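Local coordinates for protein phospholethanolamine N-methyltransferase 2 (Haemonchus contortus, PDB 4KRI) that probably transfers methyl groups from S-adenosylmethionine to phosphomonomethylethanolamine on the nematode route to phosphocholine, at residues F191-I196 against S408-K413; L227-G232 against R296-H301; Y327-G332 against E336-Y341. All coordinates share one frame; numbering follows the deposited sequence.

How the contacts relate
Contact 2 lies deepest, with its centre about 9 Å from the centre of the chain, whereas the centres of contacts 1 and 3 lie about 23 and 26 Å out. Contact 1 joins two helices through buried apolar side chains; contact 3, partly buried, sets the end of strand 320-329 against the helix that follows it. Both close on the phosphate of the same substrate with hydroxyl and ammonium donors, and Lys413 of contact 1 packs on Tyr327 and Tyr341 of contact 3. Contact 2 instead holds the amino group of S-adenosylhomocysteine through two backbone oxygens, while a water joins its segments, and meets contact 3 where Gln300 OE1 approaches Tyr327 N, a probable hydrogen bond.

Contact 1. Residues F191-I196 against S408-K413; sequences FAYEWI and SGWKSK. With 1SH (2-(methylamino)ethyl dihydrogen phosphate), chain E.
With CG anti to its own carbonyl carbon (chi1 -87°), Tyr193 sends its ring out from helix 187-197 until the CE1 edge reaches Trp410 of helix 400-418. Ile196, one turn further on, has CG1 anti to the backbone N (chi1 -178°), which sets both of its branches against the same indole. Trp410 CH2 is the meeting point: Ile196 CG2 lies 3.8 Å from it and Tyr193 CE1 4.1 Å from it, the tyrosine arriving near the indole plane. Ile196 CG1 sits over one indole face, toward the rim, while Lys413 NZ stands over the opposite face, also off centre. The indole nitrogen is engaged elsewhere, by Glu383 of helix 373-389.

Beyond this apolar seam both helices turn to the phosphate of the bound phosphomonomethylethanolamine. Tyr193 OH donates to 1SH O3 at 2.6 Å and itself takes a hydrogen bond from Gln184. The chain of Lys413, bent at chi3 (-77°), brings NZ to 1SH O4, also at 2.6 Å. One face of the tyrosine ring lies against C2 of the ligand. A tyrosine hydroxyl and a lysine amino group thus serve two different phosphate oxygens, which is consistent with recognition of a phosphate-bearing substrate where two helices converge.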
loop_
_atom_site.group_PDB
_atom_site.type_symbol
_atom_site.label_atom_id
_atom_site.label_comp_id
_atom_site.label_asym_id
_atom_site.label_seq_id
_atom_site.Cartn_x
_atom_site.Cartn_y
_atom_site.Cartn_z
ATOM N N PHE A 191 6.624 12.527 -8.658
ATOM C CA PHE A 191 7.196 12.634 -9.996
ATOM C C PHE A 191 8.565 13.325 -10.017
ATOM O O PHE A 191 9.406 13.005 -10.852
ATOM C CB PHE A 191 6.198 13.255 -10.981
ATOM C CG PHE A 191 4.941 12.437 -11.149
ATOM C CD1 PHE A 191 5.016 11.104 -11.528
ATOM C CD2 PHE A 191 3.694 12.998 -10.916
ATOM C CE1 PHE A 191 3.867 10.336 -11.670
ATOM C CE2 PHE A 191 2.536 12.239 -11.059
ATOM C CZ PHE A 191 2.626 10.906 -11.434
ATOM N N ALA A 192 8.810 14.243 -9.083
ATOM C CA ALA A 192 10.134 14.847 -8.975
ATOM C C ALA A 192 11.148 13.797 -8.504
ATOM O O ALA A 192 12.265 13.737 -9.006
ATOM C CB ALA A 192 10.112 16.029 -8.029
ATOM N N TYR A 193 10.751 12.964 -7.547
ATOM C CA TYR A 193 11.603 11.860 -7.102
ATOM C C TYR A 193 11.894 10.882 -8.251
ATOM O O TYR A 193 13.043 10.476 -8.448
ATOM C CB TYR A 193 10.926 11.093 -5.961
ATOM C CG TYR A 193 11.169 11.634 -4.569
ATOM C CD1 TYR A 193 12.394 12.183 -4.203
ATOM C CD2 TYR A 193 10.171 11.576 -3.610
ATOM C CE1 TYR A 193 12.607 12.658 -2.918
ATOM C CE2 TYR A 193 10.376 12.033 -2.331
ATOM C CZ TYR A 193 11.593 12.578 -1.987
ATOM O OH TYR A 193 11.789 13.040 -0.709
ATOM N N GLU A 194 10.856 10.488 -8.988
ATOM C CA GLU A 194 11.040 9.564 -10.109
ATOM C C GLU A 194 12.038 10.132 -11.124
ATOM O O GLU A 194 12.848 9.404 -11.712
ATOM C CB GLU A 194 9.705 9.260 -10.800
ATOM C CG GLU A 194 9.848 8.260 -11.922
ATOM C CD GLU A 194 8.588 8.092 -12.751
ATOM O OE1 GLU A 194 7.698 8.979 -12.720
ATOM O OE2 GLU A 194 8.501 7.068 -13.455
ATOM N N TRP A 195 11.987 11.445 -11.319
ATOM C CA TRP A 195 12.878 12.082 -12.278
ATOM C C TRP A 195 14.338 11.888 -11.883
ATOM O O TRP A 195 15.172 11.565 -12.726
ATOM C CB TRP A 195 12.560 13.575 -12.414
ATOM C CG TRP A 195 13.202 14.239 -13.612
ATOM C CD1 TRP A 195 12.655 14.391 -14.855
ATOM C CD2 TRP A 195 14.499 14.849 -13.671
ATOM N NE1 TRP A 195 13.530 15.051 -15.680
ATOM C CE2 TRP A 195 14.670 15.346 -14.978
ATOM C CE3 TRP A 195 15.526 15.032 -12.747
ATOM C CZ2 TRP A 195 15.829 16.007 -15.383
ATOM C CZ3 TRP A 195 16.674 15.690 -13.156
ATOM C CH2 TRP A 195 16.815 16.169 -14.456
ATOM N N ILE A 196 14.651 12.066 -10.601
ATOM C CA ILE A 196 16.030 11.899 -10.152
ATOM C C ILE A 196 16.451 10.429 -9.978
ATOM O O ILE A 196 17.582 10.059 -10.315
ATOM C CB ILE A 196 16.344 12.744 -8.877
ATOM C CG1 ILE A 196 17.806 12.586 -8.468
ATOM C CG2 ILE A 196 15.470 12.323 -7.706
ATOM C CD1 ILE A 196 18.766 12.776 -9.597
ATOM N N SER A 408 19.246 20.760 -3.134
ATOM C CA SER A 408 19.615 20.991 -1.741
ATOM C C SER A 408 19.466 19.730 -0.905
ATOM O O SER A 408 20.210 19.520 0.048
ATOM C CB SER A 408 18.763 22.106 -1.143
ATOM O OG SER A 408 19.111 23.351 -1.718
ATOM N N GLY A 409 18.502 18.892 -1.261
ATOM C CA GLY A 409 18.310 17.654 -0.534
ATOM C C GLY A 409 19.482 16.717 -0.724
ATOM O O GLY A 409 19.952 16.076 0.220
ATOM N N TRP A 410 19.961 16.627 -1.957
ATOM C CA TRP A 410 21.054 15.710 -2.246
ATOM C C TRP A 410 22.357 16.233 -1.644
ATOM O O TRP A 410 23.134 15.464 -1.068
ATOM C CB TRP A 410 21.139 15.435 -3.755
ATOM C CG TRP A 410 20.429 14.165 -4.163
ATOM C CD1 TRP A 410 21.003 13.057 -4.713
ATOM C CD2 TRP A 410 19.025 13.858 -4.023
ATOM N NE1 TRP A 410 20.053 12.088 -4.934
ATOM C CE2 TRP A 410 18.831 12.556 -4.525
ATOM C CE3 TRP A 410 17.916 14.567 -3.542
ATOM C CZ2 TRP A 410 17.571 11.939 -4.555
ATOM C CZ3 TRP A 410 16.658 13.947 -3.575
ATOM C CH2 TRP A 410 16.504 12.648 -4.071
ATOM N N LYS A 411 22.569 17.546 -1.730
ATOM C CA LYS A 411 23.697 18.176 -1.044
ATOM C C LYS A 411 23.673 17.842 0.453
ATOM O O LYS A 411 24.680 17.420 1.020
ATOM C CB LYS A 411 23.675 19.696 -1.240
ATOM C CG LYS A 411 24.878 20.399 -0.614
ATOM C CD LYS A 411 24.706 21.912 -0.550
ATOM C CE LYS A 411 25.890 22.560 0.186
ATOM N NZ LYS A 411 25.745 24.039 0.374
ATOM N N SER A 412 22.510 18.008 1.077
ATOM C CA SER A 412 22.357 17.730 2.505
ATOM C C SER A 412 22.630 16.277 2.904
ATOM O O SER A 412 23.316 16.021 3.897
ATOM C CB SER A 412 20.968 18.158 2.984
ATOM O OG SER A 412 20.858 19.571 2.981
ATOM N N LYS A 413 22.085 15.328 2.149
ATOM C CA LYS A 413 22.324 13.917 2.441
ATOM C C LYS A 413 23.809 13.565 2.387
ATOM O O LYS A 413 24.300 12.788 3.203
ATOM C CB LYS A 413 21.483 13.019 1.522
ATOM C CG LYS A 413 20.025 12.958 1.965
ATOM C CD LYS A 413 19.170 12.110 1.046
ATOM C CE LYS A 413 18.834 12.857 -0.226
ATOM N NZ LYS A 413 17.812 12.086 -0.983
HETATM O O4 1SH E . 15.997 10.952 0.539
HETATM P P1 1SH E . 14.586 11.401 0.908
HETATM O O1 1SH E . 14.440 11.636 2.360
HETATM O O3 1SH E . 14.238 12.717 0.113
HETATM O O2 1SH E . 13.579 10.243 0.516
HETATM C C1 1SH E . 13.614 9.759 -0.724
HETATM C C2 1SH E . 12.782 8.507 -0.973
HETATM N N1 1SH E . 13.190 7.305 -0.301
HETATM C C3 1SH E . 12.195 6.322 -0.535
#

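Contact 2. Residues L227-G232 against R296-H301; sequences LDIGVG and RDCIQH. With SAH (S-adenosyl-L-homocysteine), chain D.
Arg296 opens the second segment near Ile229, and a water bridges the two backbones: it accepts from Arg296 N at 2.9 Å and lies 2.7 Å from Ile229 O and 2.5 Å from Asp228 OD1, within hydrogen-bonding reach of both oxygens. Arg296 O then turns to the cofactor product, taking a hydrogen bond from the amino N of S-adenosylhomocysteine, whose other acceptor here is Gly230 O at 2.8 Å. That nitrogen is therefore gripped from both segments. The arginine side chain leads away, where Pro204 and Asn210 take its terminal nitrogens and NE forms a salt bridge with Asp297 OD2 (3.0 Å).

Asp297 points its side chain away from the glycine loop, and its OD1 is held by Trp424 and Thr325. At Cys298 the chain comes back to the strand: SG, anti to the backbone N (chi1 158°), lies 3.8 Å from Gly230 CA, where the strand gives way to the glycine loop, and 4.1 Å from Ile229 CG2, with the ribose beside it. Ile299 begins a short 3-10 turn and packs on helix 305-315. Gln300 folds back so that NE2 donates to Asp297 O almost straight (170°), although it comes from above the carbonyl plane. His301 ends the walk, its CB 3.5 Å from C8 of the adenine, while NE2 bonds to Tyr185.

The glycine loop after strand 225-229 and the loop after strand 290-296 thus meet the amino group and ribose of S-adenosylhomocysteine at two strand ends, as in the Rossmann-like fold of S-adenosylmethionine-dependent methyltransferases, where a glycine-rich loop, here probably of GxGxxG type, follows the first strand.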
loop_
_atom_site.group_PDB
_atom_site.type_symbol
_atom_site.label_atom_id
_atom_site.label_comp_id
_atom_site.label_asym_id
_atom_site.label_seq_id
_atom_site.Cartn_x
_atom_site.Cartn_y
_atom_site.Cartn_z
ATOM N N LEU A 227 6.303 -10.871 -1.821
ATOM C CA LEU A 227 5.573 -9.736 -1.267
ATOM C C LEU A 227 6.504 -8.546 -1.262
ATOM O O LEU A 227 7.598 -8.616 -0.681
ATOM C CB LEU A 227 5.145 -10.031 0.183
ATOM C CG LEU A 227 4.476 -8.852 0.904
ATOM C CD1 LEU A 227 3.113 -8.533 0.265
ATOM C CD2 LEU A 227 4.313 -9.172 2.391
ATOM N N ASP A 228 6.085 -7.445 -1.891
ATOM C CA ASP A 228 6.901 -6.220 -1.873
ATOM C C ASP A 228 6.234 -5.220 -0.954
ATOM O O ASP A 228 5.122 -4.784 -1.220
ATOM C CB ASP A 228 7.017 -5.646 -3.299
ATOM C CG ASP A 228 7.961 -4.443 -3.387
ATOM O OD1 ASP A 228 7.915 -3.554 -2.498
ATOM O OD2 ASP A 228 8.763 -4.373 -4.354
ATOM N N ILE A 229 6.915 -4.858 0.130
ATOM C CA ILE A 229 6.354 -3.942 1.106
ATOM C C ILE A 229 6.845 -2.527 0.801
ATOM O O ILE A 229 8.046 -2.270 0.796
ATOM C CB ILE A 229 6.749 -4.363 2.552
ATOM C CG1 ILE A 229 6.024 -5.664 2.922
ATOM C CG2 ILE A 229 6.419 -3.249 3.542
ATOM C CD1 ILE A 229 6.503 -6.299 4.240
ATOM N N GLY A 230 5.907 -1.611 0.565
ATOM C CA GLY A 230 6.250 -0.243 0.221
ATOM C C GLY A 230 6.679 -0.131 -1.225
ATOM O O GLY A 230 7.719 0.438 -1.537
ATOM N N VAL A 231 5.834 -0.646 -2.103
ATOM C CA VAL A 231 6.162 -0.839 -3.507
ATOM C C VAL A 231 6.221 0.466 -4.322
ATOM O O VAL A 231 6.731 0.479 -5.447
ATOM C CB VAL A 231 5.173 -1.865 -4.117
ATOM C CG1 VAL A 231 3.798 -1.243 -4.314
ATOM C CG2 VAL A 231 5.722 -2.447 -5.409
ATOM N N GLY A 232 5.729 1.566 -3.751
ATOM C CA GLY A 232 5.854 2.871 -4.384
ATOM C C GLY A 232 5.108 2.912 -5.711
ATOM O O GLY A 232 3.970 2.455 -5.794
ATOM N N ARG A 296 12.184 -2.265 -0.226
ATOM C CA ARG A 296 13.272 -1.416 -0.699
ATOM C C ARG A 296 13.084 0.040 -0.271
ATOM O O ARG A 296 12.241 0.755 -0.830
ATOM C CB ARG A 296 13.328 -1.545 -2.222
ATOM C CG ARG A 296 14.425 -0.761 -2.869
ATOM C CD ARG A 296 15.790 -1.410 -2.718
ATOM N NE ARG A 296 16.753 -0.322 -2.783
ATOM C CZ ARG A 296 17.148 0.230 -3.923
ATOM N NH1 ARG A 296 16.713 -0.269 -5.076
ATOM N NH2 ARG A 296 17.982 1.256 -3.915
ATOM N N ASP A 297 13.834 0.441 0.755
ATOM C CA ASP A 297 13.894 1.819 1.222
ATOM C C ASP A 297 12.532 2.344 1.669
ATOM O O ASP A 297 12.156 3.486 1.391
ATOM C CB ASP A 297 14.572 2.693 0.157
ATOM C CG ASP A 297 15.972 2.197 -0.165
ATOM O OD1 ASP A 297 16.654 1.706 0.767
ATOM O OD2 ASP A 297 16.384 2.252 -1.336
ATOM N N CYS A 298 11.829 1.488 2.408
ATOM C CA CYS A 298 10.512 1.786 2.948
ATOM C C CYS A 298 10.523 1.875 4.472
ATOM O O CYS A 298 9.898 2.767 5.051
ATOM C CB CYS A 298 9.526 0.688 2.515
ATOM S SG CYS A 298 8.031 0.502 3.541
ATOM N N ILE A 299 11.226 0.962 5.134
ATOM C CA ILE A 299 10.918 0.762 6.550
ATOM C C ILE A 299 11.438 1.834 7.497
ATOM O O ILE A 299 11.087 1.822 8.665
ATOM C CB ILE A 299 11.228 -0.670 7.076
ATOM C CG1 ILE A 299 12.724 -0.884 7.274
ATOM C CG2 ILE A 299 10.622 -1.726 6.147
ATOM C CD1 ILE A 299 13.037 -2.091 8.178
ATOM N N GLN A 300 12.222 2.787 6.998
ATOM C CA GLN A 300 12.540 3.958 7.818
ATOM C C GLN A 300 11.274 4.766 8.143
ATOM O O GLN A 300 11.280 5.600 9.050
ATOM C CB GLN A 300 13.615 4.845 7.164
ATOM C CG GLN A 300 13.165 5.600 5.916
ATOM C CD GLN A 300 13.224 4.753 4.667
ATOM O OE1 GLN A 300 13.989 3.785 4.594
ATOM N NE2 GLN A 300 12.419 5.108 3.677
ATOM N N HIS A 301 10.194 4.513 7.403
ATOM C CA HIS A 301 8.892 5.131 7.675
ATOM C C HIS A 301 8.150 4.467 8.838
ATOM O O HIS A 301 7.202 5.043 9.380
ATOM C CB HIS A 301 7.981 5.050 6.431
ATOM C CG HIS A 301 8.387 5.956 5.313
ATOM N ND1 HIS A 301 8.296 7.330 5.398
ATOM C CD2 HIS A 301 8.835 5.685 4.060
ATOM C CE1 HIS A 301 8.691 7.868 4.256
ATOM N NE2 HIS A 301 9.025 6.895 3.431
HETATM N N SAH D . 10.093 0.304 -3.019
HETATM C CA SAH D . 9.818 1.412 -3.970
HETATM C CB SAH D . 9.219 2.650 -3.194
HETATM C CG SAH D . 10.134 3.381 -2.218
HETATM S SD SAH D . 9.288 4.750 -1.364
HETATM C C SAH D . 11.002 1.724 -4.797
HETATM O O SAH D . 12.013 1.042 -4.709
HETATM O OXT SAH D . 10.886 2.511 -5.723
HETATM C "C5'" SAH D . 8.649 4.115 0.197
HETATM C "C4'" SAH D . 7.303 3.655 0.164
HETATM O "O4'" SAH D . 7.015 2.978 1.416
HETATM C "C3'" SAH D . 6.362 4.797 0.112
HETATM O "O3'" SAH D . 5.583 4.684 -1.059
HETATM C "C2'" SAH D . 5.518 4.672 1.301
HETATM O "O2'" SAH D . 4.176 5.028 1.061
HETATM C "C1'" SAH D . 5.667 3.229 1.656
HETATM N N9 SAH D . 5.272 2.926 3.076
HETATM C C8 SAH D . 5.742 3.520 4.197
HETATM N N7 SAH D . 5.190 2.912 5.252
HETATM C C5 SAH D . 4.387 1.922 4.811
HETATM C C6 SAH D . 3.576 0.983 5.461
HETATM N N6 SAH D . 3.474 0.948 6.834
HETATM N N1 SAH D . 2.884 0.110 4.696
HETATM C C2 SAH D . 2.966 0.129 3.362
HETATM N N3 SAH D . 3.742 1.013 2.709
HETATM C C4 SAH D . 4.447 1.924 3.405
HETATM O O HOH W 1 9.578 -1.984 -1.377
#

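Contact 3. Residues Y327-G332 against E336-Y341; sequences YGVGHG and ESFKEY. With 1SH (2-(methylamino)ethyl dihydrogen phosphate), chain E.
Strand 320-329 runs out at Val329, and after a glycine-rich loop the chain enters helix 336-345, so that the two segments face each other across a short connection. Their backbones stay well apart, the nearest alpha carbons being those of Val329 and Phe338 at 10.1 Å; side chains alone bridge the distance. Within the helix, Glu340 N and Tyr341 N bond to the carbonyls of Glu336 and Ser337. The strand end is held by its neighbour 422-430, through the backbone pair Gly328 and Asn423.

Phe338 and Val329 make the apolar part of the contact, a loose one, with Val329 CG2 4.4 Å from Phe338 CE2. The phenyl ring also meets Tyr416 edge-to-face, which ties it to helix 400-418. Strand 320-329 pairs in parallel with 290-296 and antiparallel with 422-430, a strand order in keeping with a class I methyltransferase core, and the contact sits where the substrate-binding Tyr327 stands near the end of this strand and Tyr341 on the following helix.

Nearer the ligand, Tyr327 and Tyr341 converge with their side chains crossing at about a right angle. Tyr341 OH approaches Tyr327 CE2 to 3.5 Å, reaching the ring obliquely. The hydroxyls donate to different phosphate oxygens: Tyr327 OH to 1SH O4 at 2.6 Å, an oxygen that Lys413 also bonds, and Tyr341 OH to 1SH O1 at 2.7 Å. O4 lies in the plane of the Tyr327 ring, at its edge, and O1 lies near the plane of the Tyr341 ring. Tyr341 reaches the phosphate because its ring swings away from the backbone N (chi1 160°), and Arg345 and Tyr347 contribute further hydrogen bonds to the ligand.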
loop_
_atom_site.group_PDB
_atom_site.type_symbol
_atom_site.label_atom_id
_atom_site.label_comp_id
_atom_site.label_asym_id
_atom_site.label_seq_id
_atom_site.Cartn_x
_atom_site.Cartn_y
_atom_site.Cartn_z
ATOM N N TYR A 327 16.989 3.382 4.908
ATOM C CA TYR A 327 17.788 4.434 5.542
ATOM C C TYR A 327 17.966 4.016 6.994
ATOM O O TYR A 327 17.016 3.524 7.613
ATOM C CB TYR A 327 17.059 5.786 5.497
ATOM C CG TYR A 327 17.032 6.501 4.152
ATOM C CD1 TYR A 327 17.657 5.972 3.031
ATOM C CD2 TYR A 327 16.382 7.732 4.018
ATOM C CE1 TYR A 327 17.622 6.645 1.799
ATOM C CE2 TYR A 327 16.360 8.418 2.803
ATOM C CZ TYR A 327 16.978 7.870 1.701
ATOM O OH TYR A 327 16.944 8.555 0.500
ATOM N N GLY A 328 19.168 4.200 7.536
ATOM C CA GLY A 328 19.416 3.933 8.945
ATOM C C GLY A 328 20.226 5.046 9.577
ATOM O O GLY A 328 20.597 6.013 8.909
ATOM N N VAL A 329 20.500 4.919 10.871
ATOM C CA VAL A 329 21.321 5.918 11.548
ATOM C C VAL A 329 22.707 5.333 11.815
ATOM O O VAL A 329 22.842 4.147 12.143
ATOM C CB VAL A 329 20.656 6.426 12.848
ATOM C CG1 VAL A 329 20.392 5.284 13.813
ATOM C CG2 VAL A 329 21.503 7.508 13.506
ATOM N N GLY A 330 23.731 6.164 11.633
ATOM C CA GLY A 330 25.108 5.753 11.816
ATOM C C GLY A 330 25.560 5.958 13.246
ATOM O O GLY A 330 24.738 6.118 14.157
ATOM N N HIS A 331 26.869 5.950 13.452
ATOM C CA HIS A 331 27.401 6.034 14.805
ATOM C C HIS A 331 28.110 7.351 15.094
ATOM O O HIS A 331 28.766 7.491 16.122
ATOM C CB HIS A 331 28.324 4.851 15.093
ATOM C CG HIS A 331 27.602 3.542 15.167
ATOM N ND1 HIS A 331 27.299 2.796 14.048
ATOM C CD2 HIS A 331 27.096 2.861 16.223
ATOM C CE1 HIS A 331 26.651 1.705 14.412
ATOM N NE2 HIS A 331 26.513 1.719 15.727
ATOM N N GLY A 332 27.975 8.314 14.193
ATOM C CA GLY A 332 28.578 9.618 14.411
ATOM C C GLY A 332 27.715 10.516 15.277
ATOM O O GLY A 332 26.563 10.198 15.568
ATOM N N GLU A 336 22.175 18.907 14.329
ATOM C CA GLU A 336 20.831 19.458 14.478
ATOM C C GLU A 336 20.101 19.447 13.135
ATOM O O GLU A 336 18.887 19.255 13.071
ATOM C CB GLU A 336 20.899 20.877 15.076
ATOM C CG GLU A 336 19.551 21.582 15.237
ATOM C CD GLU A 336 18.627 20.909 16.243
ATOM O OE1 GLU A 336 19.111 20.098 17.064
ATOM O OE2 GLU A 336 17.410 21.194 16.212
ATOM N N SER A 337 20.858 19.644 12.061
ATOM C CA SER A 337 20.305 19.647 10.717
ATOM C C SER A 337 19.801 18.257 10.328
ATOM O O SER A 337 18.753 18.133 9.725
ATOM C CB SER A 337 21.362 20.120 9.721
ATOM O OG SER A 337 20.911 19.948 8.395
ATOM N N PHE A 338 20.551 17.220 10.690
ATOM C CA PHE A 338 20.120 15.856 10.393
ATOM C C PHE A 338 18.879 15.520 11.206
ATOM O O PHE A 338 17.936 14.903 10.707
ATOM C CB PHE A 338 21.247 14.868 10.700
ATOM C CG PHE A 338 20.861 13.422 10.533
ATOM C CD1 PHE A 338 20.664 12.876 9.267
ATOM C CD2 PHE A 338 20.704 12.601 11.647
ATOM C CE1 PHE A 338 20.305 11.535 9.117
ATOM C CE2 PHE A 338 20.345 11.264 11.506
ATOM C CZ PHE A 338 20.148 10.731 10.241
ATOM N N LYS A 339 18.883 15.928 12.468
ATOM C CA LYS A 339 17.760 15.666 13.362
ATOM C C LYS A 339 16.480 16.374 12.896
ATOM O O LYS A 339 15.386 15.811 12.987
ATOM C CB LYS A 339 18.131 16.030 14.810
ATOM C CG LYS A 339 19.064 14.994 15.470
ATOM C CD LYS A 339 20.183 15.619 16.324
ATOM C CE LYS A 339 19.722 16.038 17.705
ATOM N NZ LYS A 339 20.809 16.775 18.441
ATOM N N GLU A 340 16.618 17.590 12.382
ATOM C CA GLU A 340 15.469 18.304 11.827
ATOM C C GLU A 340 14.963 17.611 10.562
ATOM O O GLU A 340 13.761 17.553 10.326
ATOM C CB GLU A 340 15.807 19.772 11.531
ATOM C CG GLU A 340 16.037 20.623 12.776
ATOM C CD GLU A 340 16.376 22.063 12.435
ATOM O OE1 GLU A 340 16.320 22.423 11.237
ATOM O OE2 GLU A 340 16.702 22.833 13.367
ATOM N N TYR A 341 15.886 17.095 9.754
ATOM C CA TYR A 341 15.533 16.327 8.561
ATOM C C TYR A 341 14.777 15.069 8.976
ATOM O O TYR A 341 13.729 14.753 8.405
ATOM C CB TYR A 341 16.805 15.990 7.761
ATOM C CG TYR A 341 16.693 14.837 6.778
ATOM C CD1 TYR A 341 16.020 14.984 5.572
ATOM C CD2 TYR A 341 17.294 13.614 7.046
ATOM C CE1 TYR A 341 15.926 13.925 4.670
ATOM C CE2 TYR A 341 17.200 12.555 6.157
ATOM C CZ TYR A 341 16.532 12.723 4.972
ATOM O OH TYR A 341 16.460 11.669 4.088
HETATM O O4 1SH E . 15.997 10.952 0.539
HETATM P P1 1SH E . 14.586 11.401 0.908
HETATM O O1 1SH E . 14.440 11.636 2.360
HETATM O O3 1SH E . 14.238 12.717 0.113
HETATM O O2 1SH E . 13.579 10.243 0.516
HETATM C C1 1SH E . 13.614 9.759 -0.724
HETATM C C2 1SH E . 12.782 8.507 -0.973
HETATM N N1 1SH E . 13.190 7.305 -0.301
HETATM C C3 1SH E . 12.195 6.322 -0.535
#